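Local structure of EscD/YscD/HrpQ family type III secretion system inner membrane ring protein (Pseudomonas aeruginosa, 6UID) at residues I7-G12 with L37-E42; A46-L51 with Q88-L93. The protein forms part of the inner membrane ring of the type III secretion system, its cytoplasmic domain probably meeting the sorting platform. All coordinates share one frame; numbering follows the deposited sequence.

Interaction 1: I7-G12 with L37-E42; sequences IRFYSG and LVLLDE
The ring of Phe9 lies wedged between aliphatic side chains where the two sheets of a forkhead-associated (FHA)-like beta sandwich face each other. Leu39 CD2 sits over one face, 4.0 Å from the centroid of the Phe9 ring and 19° off its normal, a CH-pi contact displaced toward the CE1 and CZ rim. Ile7 CG1 covers the opposite face from within the same strand. Phe9 CG, anti to the carbonyl carbon and beside the backbone N (chi1 -63°), puts the ring between these two groups. Leu37 CD1 fills the edge, in the ring plane, 4.0 Å from Phe9 CZ. That same methyl meets Ile7 CG2 tip to tip at 4.1 Å, so one Leu37 branch plugs the notch between Ile7 and Phe9. Leu28 of strand 24-29 and Leu93 of strand 93-98 also pack on Phe9.

Beyond the strand ends the contact becomes polar. Gly12 CA lies 3.5 Å from Asp41 OD2. With no side chain there, Asp41 CB and Leu40 O come up close where a CB would clash. No direct hydrogen bond joins the segments. Ser11 OG bonds to the backbone N of Arg94. A water links the two sides, 2.7 Å from Ser11 OG and 2.8 Å from Asp41 OD2.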
# COMPACT_ATOMS: atom_id res chain seq x y z
N ILE A 7 -1.20 -4.34 8.89
CA ILE A 7 -0.75 -4.25 7.51
C ILE A 7 0.18 -5.42 7.21
O ILE A 7 0.96 -5.84 8.08
CB ILE A 7 -0.06 -2.90 7.26
CG1 ILE A 7 0.42 -2.77 5.82
CG2 ILE A 7 1.11 -2.69 8.20
CD1 ILE A 7 0.59 -1.30 5.41
N ARG A 8 0.08 -5.96 6.00
CA ARG A 8 0.98 -7.00 5.51
C ARG A 8 1.60 -6.53 4.20
O ARG A 8 0.91 -5.98 3.34
CB ARG A 8 0.26 -8.34 5.28
CG ARG A 8 1.22 -9.41 4.76
CD ARG A 8 0.71 -10.80 4.99
NE ARG A 8 1.50 -11.74 4.21
CZ ARG A 8 1.35 -13.06 4.23
NH1 ARG A 8 0.43 -13.62 5.01
NH2 ARG A 8 2.13 -13.81 3.47
N PHE A 9 2.91 -6.76 4.06
CA PHE A 9 3.64 -6.42 2.85
C PHE A 9 3.88 -7.64 1.97
O PHE A 9 4.15 -8.74 2.47
CB PHE A 9 4.96 -5.74 3.21
CG PHE A 9 4.76 -4.45 3.92
CD1 PHE A 9 4.19 -3.38 3.28
CD2 PHE A 9 5.09 -4.32 5.25
CE1 PHE A 9 3.97 -2.18 3.94
CE2 PHE A 9 4.88 -3.12 5.92
CZ PHE A 9 4.33 -2.05 5.25
N TYR A 10 3.76 -7.44 0.66
CA TYR A 10 3.89 -8.48 -0.35
C TYR A 10 4.91 -8.07 -1.42
O TYR A 10 4.71 -8.35 -2.63
CB TYR A 10 2.55 -8.76 -1.03
CG TYR A 10 1.46 -9.27 -0.14
CD1 TYR A 10 0.68 -8.42 0.60
CD2 TYR A 10 1.16 -10.62 -0.09
CE1 TYR A 10 -0.36 -8.90 1.38
CE2 TYR A 10 0.14 -11.11 0.69
CZ TYR A 10 -0.63 -10.26 1.40
OH TYR A 10 -1.66 -10.75 2.19
N SER A 11 5.95 -7.36 -1.03
CA SER A 11 6.94 -6.91 -1.98
C SER A 11 8.26 -6.61 -1.30
O SER A 11 8.33 -6.29 -0.10
CB SER A 11 6.46 -5.64 -2.70
OG SER A 11 6.13 -4.62 -1.80
N GLY A 12 9.33 -6.70 -2.09
CA GLY A 12 10.64 -6.25 -1.67
C GLY A 12 11.20 -7.09 -0.54
O GLY A 12 10.82 -8.25 -0.33
N LEU A 37 7.20 3.06 8.94
CA LEU A 37 7.42 1.71 8.45
C LEU A 37 8.50 1.83 7.38
O LEU A 37 8.29 2.47 6.35
CB LEU A 37 6.12 1.15 7.86
CG LEU A 37 4.91 1.12 8.81
CD1 LEU A 37 3.64 0.59 8.11
CD2 LEU A 37 5.24 0.31 10.04
N VAL A 38 9.67 1.24 7.63
CA VAL A 38 10.80 1.33 6.71
C VAL A 38 10.70 0.23 5.66
O VAL A 38 10.64 -0.97 5.99
CB VAL A 38 12.14 1.26 7.48
CG1 VAL A 38 13.29 1.27 6.51
CG2 VAL A 38 12.25 2.43 8.43
N LEU A 39 10.69 0.63 4.40
CA LEU A 39 10.52 -0.25 3.26
C LEU A 39 11.83 -0.30 2.50
O LEU A 39 12.39 0.76 2.18
CB LEU A 39 9.46 0.29 2.31
CG LEU A 39 8.05 0.42 2.85
CD1 LEU A 39 7.16 1.09 1.80
CD2 LEU A 39 7.51 -0.93 3.24
N LEU A 40 12.31 -1.51 2.22
CA LEU A 40 13.58 -1.74 1.55
C LEU A 40 13.27 -2.43 0.22
O LEU A 40 12.94 -3.62 0.19
CB LEU A 40 14.49 -2.60 2.42
CG LEU A 40 14.81 -1.99 3.79
CD1 LEU A 40 15.76 -2.89 4.55
CD2 LEU A 40 15.36 -0.58 3.64
N ASP A 41 13.34 -1.67 -0.87
CA ASP A 41 13.08 -2.19 -2.20
C ASP A 41 13.56 -1.16 -3.20
O ASP A 41 13.65 0.04 -2.90
CB ASP A 41 11.58 -2.48 -2.38
CG ASP A 41 11.26 -3.41 -3.56
OD1 ASP A 41 12.19 -3.94 -4.21
OD2 ASP A 41 10.05 -3.61 -3.83
N GLU A 42 13.87 -1.62 -4.41
CA GLU A 42 14.28 -0.70 -5.45
C GLU A 42 13.12 0.21 -5.81
O GLU A 42 11.99 -0.26 -6.00
CB GLU A 42 14.70 -1.49 -6.69
CG GLU A 42 15.29 -0.65 -7.81
CD GLU A 42 16.62 -0.02 -7.42
OE1 GLU A 42 17.34 -0.62 -6.60
OE2 GLU A 42 16.93 1.08 -7.93
O HOH W 1 8.17 -2.85 -1.89

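Interaction 2: A46-L51 with Q88-L93; sequences AVHLVL and QTCGPL
His48 points the NE2 edge of its imidazole at the turn from Cys90 to Leu93. NE2 donates to Cys90 O at 2.8 Å, and the bond is nearly straight, 170° at the hydrogen. The oxygen lies in the ring plane, at the edge. At the acceptor, the donor stands above the carbonyl plane, 49° out of it. Leu93 N bonds to the same oxygen from the opposite face of that plane, so two N-H groups grip one buried carbonyl. This second bond closes the type II' beta turn. With Cys90 N to Leu93 O it forms the hydrogen-bonded pair at the end of the hairpin of strands 88-90 and 93-98.

ND1 accepts from the backbone N of Ala45. Both ring nitrogens are thus tied, which should fix the rotation of the imidazole. Accepting at ND1 and donating at NE2 is consistent with a neutral ring. His48 CG is anti to the backbone N (chi1 -164°), and this carries the ring out to the turn. Cys90 SG makes an oblique sulfur-aromatic contact, 4.6 Å from the centroid of the His48 ring. Pro92 CD comes within 4.1 Å of His48 CE1.

Next to the imidazole, at Leu49, the contact is apolar. Leu49 CD2 meets Leu93 CD2 at 3.9 Å, the two side chains crossing at about a right angle. Leu49 CD1 approaches Cys90 SG more loosely, at 4.4 Å.

His48 and Leu49 both face Leu28 in a classic beta bulge, which lets two successive side chains point at the hairpin. The contact thus joins the two sheets of the sandwich. Strand 49-54 lies between strands 24-29 and 57-63, Trp63 of the latter touches Cys90, and Trp95 of strand 93-98 packs on Leu49.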
# COMPACT_ATOMS: atom_id res chain seq x y z
N ALA A 46 12.06 8.15 -0.20
CA ALA A 46 12.32 8.44 1.21
C ALA A 46 11.02 8.43 2.02
O ALA A 46 10.93 7.78 3.08
CB ALA A 46 13.02 9.79 1.34
N VAL A 47 10.00 9.12 1.51
CA VAL A 47 8.61 8.96 1.95
C VAL A 47 7.82 8.54 0.72
O VAL A 47 7.62 9.34 -0.21
CB VAL A 47 8.02 10.22 2.60
CG1 VAL A 47 6.58 9.98 3.02
CG2 VAL A 47 8.86 10.61 3.81
N HIS A 48 7.41 7.28 0.70
CA HIS A 48 6.78 6.68 -0.46
C HIS A 48 5.26 6.77 -0.42
O HIS A 48 4.62 6.94 -1.47
CB HIS A 48 7.20 5.21 -0.52
CG HIS A 48 6.95 4.57 -1.84
ND1 HIS A 48 7.78 4.76 -2.93
CD2 HIS A 48 5.96 3.76 -2.26
CE1 HIS A 48 7.29 4.10 -3.96
NE2 HIS A 48 6.20 3.48 -3.58
N LEU A 49 4.67 6.63 0.76
CA LEU A 49 3.23 6.57 0.94
C LEU A 49 2.91 7.06 2.35
O LEU A 49 3.64 6.76 3.29
CB LEU A 49 2.76 5.13 0.77
CG LEU A 49 1.27 4.83 0.89
CD1 LEU A 49 0.51 5.56 -0.20
CD2 LEU A 49 1.03 3.32 0.79
N VAL A 50 1.86 7.87 2.49
CA VAL A 50 1.41 8.37 3.78
C VAL A 50 -0.06 8.05 3.92
O VAL A 50 -0.86 8.39 3.03
CB VAL A 50 1.64 9.88 3.93
CG1 VAL A 50 1.29 10.32 5.34
CG2 VAL A 50 3.06 10.24 3.64
N LEU A 51 -0.41 7.41 5.02
CA LEU A 51 -1.76 7.05 5.39
C LEU A 51 -2.16 7.73 6.69
O LEU A 51 -1.32 8.09 7.53
CB LEU A 51 -1.85 5.54 5.64
CG LEU A 51 -1.30 4.66 4.53
CD1 LEU A 51 -1.27 3.22 5.01
CD2 LEU A 51 -2.12 4.81 3.27
N GLN A 88 -3.48 -3.35 -2.52
CA GLN A 88 -3.00 -1.98 -2.63
C GLN A 88 -1.61 -1.99 -3.26
O GLN A 88 -0.74 -2.79 -2.88
CB GLN A 88 -2.91 -1.33 -1.23
CG GLN A 88 -4.12 -1.50 -0.36
CD GLN A 88 -5.38 -0.81 -0.87
OE1 GLN A 88 -5.32 0.10 -1.70
NE2 GLN A 88 -6.52 -1.20 -0.33
N THR A 89 -1.37 -1.09 -4.21
CA THR A 89 -0.05 -0.93 -4.80
C THR A 89 0.30 0.54 -4.88
O THR A 89 -0.57 1.40 -4.93
CB THR A 89 0.10 -1.56 -6.19
OG1 THR A 89 -0.82 -0.93 -7.09
CG2 THR A 89 -0.18 -3.03 -6.14
N CYS A 90 1.61 0.81 -4.85
CA CYS A 90 2.13 2.16 -5.08
C CYS A 90 3.52 1.94 -5.68
O CYS A 90 4.49 1.71 -4.95
CB CYS A 90 2.17 2.95 -3.78
SG CYS A 90 2.42 4.71 -4.05
N GLY A 91 3.57 1.82 -7.00
CA GLY A 91 4.80 1.42 -7.65
C GLY A 91 5.26 0.06 -7.17
O GLY A 91 4.49 -0.91 -7.17
N PRO A 92 6.51 -0.04 -6.71
CA PRO A 92 7.01 -1.35 -6.26
C PRO A 92 6.29 -1.89 -5.05
O PRO A 92 6.32 -3.11 -4.82
CB PRO A 92 8.49 -1.09 -5.95
CG PRO A 92 8.62 0.37 -5.82
CD PRO A 92 7.53 1.02 -6.62
N LEU A 93 5.65 -1.05 -4.25
CA LEU A 93 5.07 -1.51 -3.00
C LEU A 93 3.73 -2.20 -3.23
O LEU A 93 2.85 -1.66 -3.93
CB LEU A 93 4.84 -0.32 -2.08
CG LEU A 93 4.14 -0.60 -0.75
CD1 LEU A 93 5.01 -1.47 0.12
CD2 LEU A 93 3.81 0.71 -0.08

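Both interactions bridge the same two sheets of the sandwich, each pairing a segment of one sheet with a segment of the other. Interaction 2 is the more buried. Interaction 1 has a buried apolar end, but runs out to partly exposed loops. Their chemistry differs accordingly. Across 46-51 and 88-93 a direct histidine to carbonyl bond lies inside the core. Across 7-12 and 37-42 the polar link is made through a water between partly exposed loop residues. The two meet at the 90-93 turn: Ser11 CB lies 3.3 Å from Pro92 O, and Asp41 OD2 lies 3.6 Å from Pro92 CB. Leu93 serves both, touching Phe9 and Leu39 as well as Leu49.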